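PDB 4RBM: Lys-gingipain catalytic subunit from Porphyromonas gingivalis, which cleaves proteins after lysine residues as a secreted, calcium-binding cysteine endopeptidase that may act as a virulence factor in periodontal disease. Local coordinates for residues A[26-31]-A[131-136]; A[149-154]-A[369-374]; A[175-180]-A[300-305]; A[249-254]-A[274-279]. All coordinates share one frame; numbering follows the deposited sequence.

How the interactions relate
All four contacts lie in the catalytic part of the chain, but only interaction 4 reaches the active site: it holds the nucleophile Cys249, bonded to the lysine-like inhibitor, and Phe254 of a calcium site. Interaction 1 joins two helices packed against the four-stranded parallel sheet, and it touches interaction 4 where Val136 CG2 comes 3.9 Å from Tyr274 O; their centres are 20 Å apart. Interactions 2 and 4 both reach the six-stranded sheet, with centres 23 Å apart. Interaction 2 meets interaction 3 through Val153 and Tyr180. Interaction 3 lies on the opposite side of the chain's centre from interaction 1, their centres about 37 Å apart.

Interaction 1: A[26-31]-A[131-136]; sequences EALKPW and NIIDKV
Ile133 is the bump of this contact, and the hollow that receives it is formed by Ala27, Leu28, Pro30 and Trp31 on the neighbouring helix. Its CG1 branch lies 3.7 Å from Trp31 CB and crosses the tryptophan side chain at about a right angle. The CD1 methyl continues past it to the backbone, ending 3.2 Å from Ala27 O, with Leu28 CD2 a looser neighbour of that methyl at 4.5 Å. The other branch, Ile133 CG2, lies 3.8 Å from Trp31 CB, with Pro30 CB more loosely beside it. A beta-branched residue suits this place because its two arms reach different walls of one hollow. The axes of segments 26-31 and 131-136 approach to 9.5 Å and lie 8° from parallel; they belong to helices 25-37 and 126-140, which pack against the four-stranded parallel sheet of this alpha/beta protease. Trp31 has CG anti to its own backbone nitrogen (chi1 -174°), which carries the indole past Ile133 to Val136. There Val136 CG1 meets the indole at its edge, near the ring plane and 4.1 Å from Trp31 NE1. That N-H is hydrogen-bonded to the carboxylate of Asp362, while Phe119 and Met121 of strand 117-121 and Met16 of strand 14-20 also touch the indole.

Interaction 2: A[149-154]-A[369-374]; sequences YLEKVL and RAMPKT. With NI (nickel (II) ion), chain F; HIS (histidine), chain H.
Leu150 and Glu151 meet Ala370, Met371 and Pro372 where the lead-in to strand 152-157 of the six-stranded sheet runs beside the loop that leads from edge strand 357-361 to strand 377-378 of the immunoglobulin-like domain. The close-packed part is apolar and backbone. Leu150 CD1 lies 3.7 Å from Pro372 CD, the two side chains crossing at about a right angle, and Tyr139 and Leu444 extend this apolar patch. Beside it the chains come close enough for a CA-H...O contact, Ala370 CA to Leu150 O at 3.3 Å; the small alanine suits so near an approach. A water mediates the polar link: it donates to both Leu150 O and Ala370 O, tying the two backbones together.

The looser side, bridged by water and metal, is that of Glu151, itself largely covered, and the partly exposed Met371. The glutamate, extended beyond CG, runs obliquely across Met371, with OE1 3.6 Å from Met371 CB. A second water donates to this OE1 and accepts from Met371 N, linking carboxylate to backbone. A carboxylate is well suited to a metal, and Glu151 OE2 binds a nickel ion that also holds a bound histidine. Met371, CG anti to its backbone nitrogen (chi1 -176°) and then bent at chi2 and chi3, curls its flexible thioether chain beside that ligand: CG packs against the CB and CG of the histidine, and the terminal methyl CE ends 3.8 Å from NE2 of the histidine.

Interaction 3: A[175-180]-A[300-305]; sequences GMQYYY and GVQPTF
Tyr178 and Phe305 make the heart of this contact. Phe305 CB sits over one face of the tyrosine ring in a CH-pi contact, 3.7 Å from the centroid. It stands 15° off the ring normal. Beyond it the phenyl ring turns its edge toward the same tyrosine in an edge-to-face pair, centroids 6.0 Å apart. The two planes meet at 53°. The phenol oxygen is used as well: Phe305 N donates to Tyr178 OH over 3.0 Å, at an angle of 155°. Tyrosine suits the place because one side chain offers both a broad face and a polar end.

The next shell holds that ring in position. Gln177 CG covers the centre of its opposite face, so the ring is sandwiched between a neighbour on its own helix and the incoming loop. Gln177, CG anti to the backbone nitrogen and extended beyond, carries its amide outward, nearly perpendicular to that of Gln302. One water bridges them, donating to Gln177 OE1 and Pro303 O and accepting from Gln302 NE2. Tyr179 OH lies 3.5 Å from Phe305 CE1 and is hydrogen-bonded to Asp314.

Farther out, Pro303 rests on Pro170 and Tyr174 of helix 163-178 and on Tyr289 and Val293 of helix 285-293, so the 300-305 loop runs alongside helix 163-178 toward its C-terminal end. Between these two segments, aromatic packing and one direct hydrogen bond grip the Phe305 end, and a water links the two glutamines at the exposed rim.

Interaction 4: A[249-254]-A[274-279]; sequences CITAQF and YAYIGS. With CA (calcium ion), chain B; CKC ((3S)-3,7-diaminoheptan-2-one), chain R.
Residues 250-253 form a type I beta turn that rests on the end of strand 273-279, with Ala252 N donating to Ser279 O over 3.0 Å from well above the carbonyl plane, while Ile250 CA makes a CA-H...O contact with that same oxygen. The turn's own Thr251 supplies the side-chain bond: Tyr276 OH donates to Thr251 OG1 over 2.6 Å, the threonine oxygen lying in the plane of the ring at its edge. With chi1 at 62°, OG1 sits between the backbone nitrogen and the carbonyl carbon, where it also donates to a water that accepts from Ser279 N. The phenol oxygen is further bonded to Trp222 NE1. This is the catalytic loop of a caspase-like alpha/beta fold of clan CD, following strand 242-247 of the six-stranded sheet along the chain. The nucleophile Cys249 is covalently bonded through SG to CAK of the inhibitor, 1.8 Å, near His216. Ala252 CB packs 3.5 Å from Gly278 C; Gly278, having no side chain, allows Thr251 and Ala252 to lie this close to the strand. Farther along the loop, Phe254 O binds calcium at 2.3 Å, together with Asp85, Glu263 and three waters.

Interaction 1: A[26-31]-A[131-136]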
# COMPACT_ATOMS: atom_id res chain seq x y z
N GLU A 26 -15.36 13.11 -10.70
CA GLU A 26 -14.90 13.01 -12.08
C GLU A 26 -13.48 12.44 -12.17
O GLU A 26 -13.25 11.48 -12.92
CB GLU A 26 -15.00 14.40 -12.76
CG GLU A 26 -14.99 14.37 -14.28
CD GLU A 26 -15.98 13.50 -15.05
OE1 GLU A 26 -17.10 13.24 -14.55
OE2 GLU A 26 -15.62 13.08 -16.17
N ALA A 27 -12.54 12.99 -11.37
CA ALA A 27 -11.14 12.56 -11.37
C ALA A 27 -11.00 11.08 -10.97
O ALA A 27 -10.08 10.41 -11.43
CB ALA A 27 -10.32 13.43 -10.42
N LEU A 28 -11.91 10.57 -10.12
CA LEU A 28 -11.85 9.18 -9.67
C LEU A 28 -12.17 8.16 -10.75
O LEU A 28 -11.81 7.00 -10.60
CB LEU A 28 -12.83 8.96 -8.52
CG LEU A 28 -12.26 9.21 -7.12
CD1 LEU A 28 -13.38 9.13 -6.07
CD2 LEU A 28 -11.08 8.22 -6.79
N LYS A 29 -12.95 8.56 -11.77
CA LYS A 29 -13.45 7.63 -12.78
C LYS A 29 -12.37 6.68 -13.34
O LYS A 29 -12.62 5.47 -13.28
CB LYS A 29 -14.20 8.33 -13.91
CG LYS A 29 -15.52 8.93 -13.45
CD LYS A 29 -16.35 9.50 -14.62
CE LYS A 29 -16.97 8.41 -15.48
NZ LYS A 29 -18.17 8.89 -16.21
N PRO A 30 -11.19 7.15 -13.85
CA PRO A 30 -10.21 6.19 -14.42
C PRO A 30 -9.65 5.18 -13.41
O PRO A 30 -9.31 4.06 -13.80
CB PRO A 30 -9.05 7.09 -14.90
CG PRO A 30 -9.60 8.43 -15.01
CD PRO A 30 -10.76 8.55 -14.06
N TRP A 31 -9.49 5.61 -12.15
CA TRP A 31 -8.97 4.76 -11.07
C TRP A 31 -10.00 3.71 -10.72
O TRP A 31 -9.66 2.53 -10.65
CB TRP A 31 -8.63 5.62 -9.85
CG TRP A 31 -7.95 4.89 -8.72
CD1 TRP A 31 -6.63 4.54 -8.64
CD2 TRP A 31 -8.53 4.59 -7.45
NE1 TRP A 31 -6.36 4.01 -7.39
CE2 TRP A 31 -7.52 4.02 -6.64
CE3 TRP A 31 -9.83 4.72 -6.91
CZ2 TRP A 31 -7.75 3.61 -5.32
CZ3 TRP A 31 -10.08 4.26 -5.62
CH2 TRP A 31 -9.04 3.74 -4.83
N ASN A 131 -2.89 13.15 -10.47
CA ASN A 131 -1.44 12.89 -10.44
C ASN A 131 -1.15 11.56 -9.78
O ASN A 131 -0.32 10.80 -10.28
CB ASN A 131 -0.69 13.99 -9.68
CG ASN A 131 -0.70 15.33 -10.39
OD1 ASN A 131 -1.06 15.44 -11.58
ND2 ASN A 131 -0.31 16.36 -9.67
N ILE A 132 -1.82 11.29 -8.63
CA ILE A 132 -1.64 10.03 -7.88
C ILE A 132 -2.14 8.88 -8.75
O ILE A 132 -1.39 7.96 -9.02
CB ILE A 132 -2.36 10.04 -6.52
CG1 ILE A 132 -1.94 11.23 -5.67
CG2 ILE A 132 -2.15 8.64 -5.78
CD1 ILE A 132 -2.93 11.47 -4.42
N ILE A 133 -3.37 8.98 -9.23
CA ILE A 133 -3.99 7.94 -10.08
C ILE A 133 -3.11 7.59 -11.30
O ILE A 133 -2.91 6.41 -11.59
CB ILE A 133 -5.39 8.45 -10.52
CG1 ILE A 133 -6.35 8.46 -9.32
CG2 ILE A 133 -5.98 7.61 -11.72
CD1 ILE A 133 -7.70 9.26 -9.57
N ASP A 134 -2.62 8.61 -12.02
CA ASP A 134 -1.80 8.37 -13.21
C ASP A 134 -0.54 7.53 -12.89
O ASP A 134 -0.16 6.66 -13.69
CB ASP A 134 -1.44 9.69 -13.90
CG ASP A 134 -2.61 10.34 -14.66
OD1 ASP A 134 -3.65 9.66 -14.84
OD2 ASP A 134 -2.49 11.52 -15.03
N LYS A 135 0.10 7.78 -11.74
CA LYS A 135 1.28 7.01 -11.31
C LYS A 135 0.89 5.58 -10.97
O LYS A 135 1.55 4.63 -11.40
CB LYS A 135 1.98 7.69 -10.13
CG LYS A 135 2.66 8.99 -10.60
CD LYS A 135 3.41 9.73 -9.48
CE LYS A 135 2.52 10.38 -8.45
NZ LYS A 135 3.31 11.07 -7.40
N VAL A 136 -0.22 5.43 -10.23
CA VAL A 136 -0.75 4.12 -9.87
C VAL A 136 -1.08 3.30 -11.14
O VAL A 136 -0.73 2.13 -11.22
CB VAL A 136 -1.98 4.26 -8.95
CG1 VAL A 136 -2.62 2.90 -8.70
CG2 VAL A 136 -1.60 4.92 -7.61

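Interaction 2: A[149-154]-A[369-374]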
# COMPACT_ATOMS: atom_id res chain seq x y z
N TYR A 149 14.01 -0.05 -13.97
CA TYR A 149 14.08 0.74 -12.72
C TYR A 149 13.49 -0.08 -11.55
O TYR A 149 13.85 0.15 -10.40
CB TYR A 149 13.39 2.12 -12.85
CG TYR A 149 11.92 2.12 -12.44
CD1 TYR A 149 10.93 1.69 -13.31
CD2 TYR A 149 11.54 2.53 -11.16
CE1 TYR A 149 9.58 1.68 -12.94
CE2 TYR A 149 10.19 2.52 -10.77
CZ TYR A 149 9.22 2.08 -11.66
OH TYR A 149 7.91 2.08 -11.30
N LEU A 150 12.66 -1.09 -11.86
CA LEU A 150 12.05 -1.97 -10.86
C LEU A 150 13.04 -2.88 -10.17
O LEU A 150 12.71 -3.41 -9.11
CB LEU A 150 10.96 -2.83 -11.51
CG LEU A 150 9.75 -2.06 -12.05
CD1 LEU A 150 8.80 -2.99 -12.82
CD2 LEU A 150 8.97 -1.37 -10.92
N GLU A 151 14.23 -3.06 -10.75
CA GLU A 151 15.27 -3.93 -10.23
C GLU A 151 16.20 -3.16 -9.29
O GLU A 151 17.26 -3.66 -8.92
CB GLU A 151 16.07 -4.51 -11.41
CG GLU A 151 15.17 -5.16 -12.46
CD GLU A 151 15.94 -5.86 -13.56
OE1 GLU A 151 15.91 -7.11 -13.58
OE2 GLU A 151 16.60 -5.17 -14.38
N LYS A 152 15.80 -1.95 -8.90
CA LYS A 152 16.65 -1.07 -8.10
C LYS A 152 15.93 -0.52 -6.89
O LYS A 152 14.72 -0.27 -6.93
CB LYS A 152 17.14 0.09 -8.98
CG LYS A 152 17.69 -0.40 -10.33
CD LYS A 152 18.22 0.71 -11.23
CE LYS A 152 18.38 0.20 -12.66
NZ LYS A 152 19.00 1.22 -13.56
N VAL A 153 16.69 -0.30 -5.80
CA VAL A 153 16.12 0.23 -4.54
C VAL A 153 17.07 1.23 -3.92
O VAL A 153 18.26 1.25 -4.23
CB VAL A 153 15.73 -0.86 -3.48
CG1 VAL A 153 14.69 -1.84 -4.04
CG2 VAL A 153 16.96 -1.57 -2.92
N LEU A 154 16.53 2.08 -3.03
CA LEU A 154 17.35 3.04 -2.29
C LEU A 154 17.10 2.79 -0.81
O LEU A 154 15.94 2.80 -0.39
CB LEU A 154 17.01 4.52 -2.66
CG LEU A 154 17.70 5.63 -1.75
CD1 LEU A 154 19.25 5.56 -1.83
CD2 LEU A 154 17.25 7.04 -2.18
N ARG A 369 8.55 -7.16 -6.81
CA ARG A 369 9.78 -7.37 -6.04
C ARG A 369 10.87 -7.68 -7.05
O ARG A 369 10.98 -8.80 -7.56
CB ARG A 369 9.61 -8.46 -4.97
CG ARG A 369 8.61 -8.07 -3.85
CD ARG A 369 8.43 -9.25 -2.88
NE ARG A 369 7.82 -10.43 -3.51
CZ ARG A 369 6.51 -10.67 -3.56
NH1 ARG A 369 5.64 -9.81 -3.06
NH2 ARG A 369 6.06 -11.77 -4.15
N ALA A 370 11.61 -6.63 -7.43
CA ALA A 370 12.57 -6.62 -8.54
C ALA A 370 11.77 -6.77 -9.85
O ALA A 370 10.60 -6.35 -9.87
CB ALA A 370 13.64 -7.71 -8.37
N MET A 371 12.31 -7.39 -10.91
CA MET A 371 11.54 -7.50 -12.16
C MET A 371 10.35 -8.47 -12.02
O MET A 371 10.57 -9.65 -11.77
CB MET A 371 12.43 -7.93 -13.35
CG MET A 371 11.66 -7.95 -14.68
SD MET A 371 11.16 -6.31 -15.30
CE MET A 371 12.79 -5.58 -15.66
N PRO A 372 9.10 -8.00 -12.23
CA PRO A 372 7.96 -8.95 -12.16
C PRO A 372 8.03 -10.00 -13.29
O PRO A 372 8.55 -9.74 -14.40
CB PRO A 372 6.73 -8.06 -12.30
CG PRO A 372 7.22 -6.80 -12.93
CD PRO A 372 8.65 -6.63 -12.53
N LYS A 373 7.53 -11.20 -12.99
CA LYS A 373 7.57 -12.33 -13.92
C LYS A 373 6.48 -12.23 -14.99
O LYS A 373 5.54 -11.47 -14.82
CB LYS A 373 7.42 -13.63 -13.13
CG LYS A 373 8.67 -13.98 -12.33
CD LYS A 373 8.44 -15.17 -11.41
CE LYS A 373 8.54 -14.78 -9.95
NZ LYS A 373 7.41 -13.91 -9.53
N THR A 374 6.64 -12.97 -16.10
CA THR A 374 5.63 -12.97 -17.16
C THR A 374 4.67 -14.12 -16.85
O THR A 374 5.10 -15.24 -16.59
CB THR A 374 6.29 -13.07 -18.55
OG1 THR A 374 7.06 -11.89 -18.75
CG2 THR A 374 5.26 -13.20 -19.70
NI NI F . 17.18 -6.36 -15.88
N HIS H . 13.09 -12.67 -17.63
CA HIS H . 14.04 -11.56 -17.79
C HIS H . 15.39 -11.92 -17.17
O HIS H . 15.46 -12.14 -15.96
CB HIS H . 13.46 -10.27 -17.15
CG HIS H . 14.38 -9.08 -17.19
ND1 HIS H . 14.38 -8.22 -18.27
CD2 HIS H . 15.27 -8.65 -16.27
CE1 HIS H . 15.27 -7.28 -17.97
NE2 HIS H . 15.83 -7.49 -16.78
O HOH W 1 10.41 -3.96 -8.11
O HOH W 2 15.04 -8.61 -11.51

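Interaction 3: A[175-180]-A[300-305]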
# COMPACT_ATOMS: atom_id res chain seq x y z
N GLY A 175 17.68 -5.86 5.81
CA GLY A 175 17.01 -5.79 4.52
C GLY A 175 17.88 -6.28 3.38
O GLY A 175 17.46 -7.11 2.57
N MET A 176 19.14 -5.81 3.34
CA MET A 176 20.09 -6.20 2.29
C MET A 176 20.54 -7.66 2.40
O MET A 176 20.66 -8.33 1.36
CB MET A 176 21.30 -5.28 2.29
CG MET A 176 20.92 -3.87 1.96
SD MET A 176 22.32 -2.78 1.71
CE MET A 176 23.12 -2.89 3.34
N GLN A 177 20.78 -8.16 3.62
CA GLN A 177 21.24 -9.53 3.73
C GLN A 177 20.24 -10.55 3.15
O GLN A 177 20.61 -11.41 2.35
CB GLN A 177 21.58 -9.91 5.18
CG GLN A 177 22.02 -11.38 5.26
CD GLN A 177 22.50 -11.87 6.60
OE1 GLN A 177 22.67 -11.11 7.54
NE2 GLN A 177 22.81 -13.16 6.67
N TYR A 178 18.97 -10.42 3.55
CA TYR A 178 17.96 -11.41 3.21
C TYR A 178 17.10 -11.13 1.99
O TYR A 178 16.59 -12.09 1.41
CB TYR A 178 17.03 -11.59 4.45
CG TYR A 178 17.82 -12.10 5.64
CD1 TYR A 178 18.44 -13.35 5.62
CD2 TYR A 178 18.01 -11.30 6.77
CE1 TYR A 178 19.25 -13.77 6.66
CE2 TYR A 178 18.81 -11.72 7.83
CZ TYR A 178 19.40 -12.97 7.78
OH TYR A 178 20.14 -13.41 8.85
N TYR A 179 16.94 -9.86 1.56
CA TYR A 179 15.97 -9.58 0.50
C TYR A 179 16.43 -8.63 -0.60
O TYR A 179 16.32 -8.99 -1.77
CB TYR A 179 14.66 -9.03 1.10
CG TYR A 179 14.09 -9.93 2.18
CD1 TYR A 179 13.66 -11.22 1.88
CD2 TYR A 179 14.08 -9.53 3.52
CE1 TYR A 179 13.22 -12.09 2.88
CE2 TYR A 179 13.57 -10.37 4.52
CZ TYR A 179 13.16 -11.65 4.19
OH TYR A 179 12.71 -12.52 5.14
N TYR A 180 16.91 -7.43 -0.24
CA TYR A 180 17.32 -6.44 -1.26
C TYR A 180 18.73 -6.76 -1.72
O TYR A 180 19.71 -6.13 -1.30
CB TYR A 180 17.18 -5.02 -0.70
CG TYR A 180 15.74 -4.73 -0.33
CD1 TYR A 180 14.77 -4.59 -1.31
CD2 TYR A 180 15.35 -4.63 1.01
CE1 TYR A 180 13.43 -4.32 -0.98
CE2 TYR A 180 14.02 -4.37 1.35
CZ TYR A 180 13.06 -4.23 0.36
OH TYR A 180 11.74 -4.00 0.69
N GLY A 300 22.25 -2.45 18.36
CA GLY A 300 23.68 -2.50 18.03
C GLY A 300 24.17 -3.85 17.54
O GLY A 300 25.38 -4.04 17.39
N VAL A 301 23.25 -4.83 17.32
CA VAL A 301 23.62 -6.17 16.84
C VAL A 301 22.81 -6.43 15.59
O VAL A 301 21.57 -6.41 15.63
CB VAL A 301 23.41 -7.30 17.89
CG1 VAL A 301 23.77 -8.69 17.31
CG2 VAL A 301 24.16 -7.03 19.21
N GLN A 302 23.50 -6.68 14.47
CA GLN A 302 22.81 -6.99 13.21
C GLN A 302 21.91 -8.22 13.44
O GLN A 302 22.37 -9.27 13.88
CB GLN A 302 23.82 -7.23 12.08
CG GLN A 302 23.19 -7.20 10.68
CD GLN A 302 24.20 -7.48 9.59
OE1 GLN A 302 25.36 -7.04 9.65
NE2 GLN A 302 23.79 -8.26 8.61
N PRO A 303 20.60 -8.07 13.25
CA PRO A 303 19.69 -9.19 13.56
C PRO A 303 19.69 -10.28 12.52
O PRO A 303 19.93 -10.01 11.34
CB PRO A 303 18.32 -8.52 13.65
CG PRO A 303 18.43 -7.27 12.79
CD PRO A 303 19.87 -6.84 12.83
N THR A 304 19.38 -11.52 12.95
CA THR A 304 19.29 -12.66 12.02
C THR A 304 17.84 -12.92 11.69
O THR A 304 16.94 -12.57 12.47
CB THR A 304 19.91 -13.97 12.61
OG1 THR A 304 19.10 -14.43 13.69
CG2 THR A 304 21.37 -13.83 13.06
N PHE A 305 17.62 -13.61 10.55
CA PHE A 305 16.30 -14.04 10.11
C PHE A 305 15.76 -15.09 11.09
O PHE A 305 14.62 -14.99 11.51
CB PHE A 305 16.35 -14.63 8.69
CG PHE A 305 15.03 -15.23 8.28
CD1 PHE A 305 13.96 -14.42 7.92
CD2 PHE A 305 14.83 -16.61 8.33
CE1 PHE A 305 12.71 -14.97 7.61
CE2 PHE A 305 13.58 -17.17 8.01
CZ PHE A 305 12.53 -16.34 7.65
O HOH W 3 21.03 -9.25 8.81

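Interaction 4: A[249-254]-A[274-279]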
# COMPACT_ATOMS: atom_id res chain seq x y z
N CYS A 249 9.91 10.38 12.34
CA CYS A 249 8.77 11.12 12.87
C CYS A 249 8.08 11.98 11.84
O CYS A 249 8.63 12.36 10.81
CB CYS A 249 9.17 12.14 13.96
SG CYS A 249 10.24 11.39 15.23
N ILE A 250 6.77 12.10 12.08
CA ILE A 250 5.76 13.05 11.62
C ILE A 250 5.71 13.37 10.10
O ILE A 250 4.89 14.21 9.75
CB ILE A 250 5.89 14.39 12.43
CG1 ILE A 250 7.23 15.13 12.17
CG2 ILE A 250 5.67 14.14 13.93
CD1 ILE A 250 7.40 16.47 13.02
N THR A 251 6.39 12.62 9.19
CA THR A 251 6.29 12.93 7.75
C THR A 251 4.88 12.67 7.17
O THR A 251 4.59 13.14 6.07
CB THR A 251 7.30 12.15 6.93
OG1 THR A 251 7.05 10.75 7.08
CG2 THR A 251 8.75 12.49 7.30
N ALA A 252 4.06 11.87 7.86
CA ALA A 252 2.71 11.57 7.39
C ALA A 252 1.67 12.30 8.27
O ALA A 252 0.55 11.82 8.40
CB ALA A 252 2.45 10.05 7.39
N GLN A 253 2.03 13.47 8.85
CA GLN A 253 1.09 14.22 9.70
C GLN A 253 0.21 15.02 8.76
O GLN A 253 0.45 16.21 8.54
CB GLN A 253 1.85 15.06 10.73
CG GLN A 253 0.94 15.60 11.83
CD GLN A 253 1.72 16.31 12.89
OE1 GLN A 253 1.65 17.54 12.99
NE2 GLN A 253 2.48 15.56 13.70
N PHE A 254 -0.79 14.36 8.18
CA PHE A 254 -1.56 14.91 7.07
C PHE A 254 -2.60 16.01 7.43
O PHE A 254 -3.25 16.49 6.51
CB PHE A 254 -2.24 13.80 6.25
CG PHE A 254 -3.15 12.89 7.04
CD1 PHE A 254 -2.67 11.72 7.61
CD2 PHE A 254 -4.49 13.23 7.25
CE1 PHE A 254 -3.52 10.88 8.36
CE2 PHE A 254 -5.33 12.40 8.00
CZ PHE A 254 -4.84 11.24 8.55
N TYR A 274 3.94 6.41 -5.85
CA TYR A 274 2.53 6.06 -6.05
C TYR A 274 1.87 5.82 -4.67
O TYR A 274 0.65 5.76 -4.54
CB TYR A 274 2.37 4.83 -6.97
CG TYR A 274 3.06 3.57 -6.46
CD1 TYR A 274 2.47 2.79 -5.47
CD2 TYR A 274 4.25 3.12 -7.03
CE1 TYR A 274 3.09 1.64 -5.00
CE2 TYR A 274 4.87 1.95 -6.57
CZ TYR A 274 4.28 1.21 -5.56
OH TYR A 274 4.84 0.04 -5.08
N ALA A 275 2.70 5.60 -3.65
CA ALA A 275 2.24 5.38 -2.28
C ALA A 275 3.33 5.70 -1.29
O ALA A 275 4.51 5.56 -1.61
CB ALA A 275 1.79 3.93 -2.09
N TYR A 276 2.92 6.06 -0.07
CA TYR A 276 3.85 6.38 1.01
C TYR A 276 3.36 5.80 2.32
O TYR A 276 2.18 5.91 2.65
CB TYR A 276 4.00 7.90 1.15
CG TYR A 276 5.04 8.34 2.17
CD1 TYR A 276 6.41 8.22 1.89
CD2 TYR A 276 4.67 8.79 3.43
CE1 TYR A 276 7.38 8.61 2.82
CE2 TYR A 276 5.63 9.23 4.35
CZ TYR A 276 6.98 9.10 4.05
OH TYR A 276 7.93 9.52 4.95
N ILE A 277 4.28 5.17 3.07
CA ILE A 277 4.00 4.69 4.42
C ILE A 277 4.83 5.58 5.34
O ILE A 277 6.04 5.66 5.18
CB ILE A 277 4.31 3.19 4.61
CG1 ILE A 277 3.39 2.32 3.73
CG2 ILE A 277 4.18 2.79 6.12
CD1 ILE A 277 3.90 0.84 3.53
N GLY A 278 4.20 6.19 6.32
CA GLY A 278 4.92 7.01 7.29
C GLY A 278 4.10 7.19 8.54
O GLY A 278 2.96 6.70 8.61
N SER A 279 4.64 7.95 9.50
CA SER A 279 3.99 8.20 10.78
C SER A 279 3.43 9.62 10.91
O SER A 279 4.12 10.59 10.56
CB SER A 279 4.99 7.94 11.91
OG SER A 279 4.41 8.10 13.19
CA CA B . -3.08 17.72 4.53
CAK CKC R . 11.74 11.47 14.16
C CKC R . 13.02 11.50 14.94
O CKC R . 13.65 12.54 14.99
CA CKC R . 13.27 10.40 15.99
N CKC R . 12.60 11.05 17.09
CAL CKC R . 12.65 9.00 15.78
CAH CKC R . 13.31 8.28 14.61
CAG CKC R . 13.02 6.78 14.61
CAI CKC R . 13.71 6.31 13.33
NAM CKC R . 13.44 4.90 12.96
O HOH W 4 7.22 8.87 8.97
O HOH W 5 -1.26 18.74 5.94
O HOH W 6 -2.33 19.77 3.31
O HOH W 7 -4.53 19.28 5.84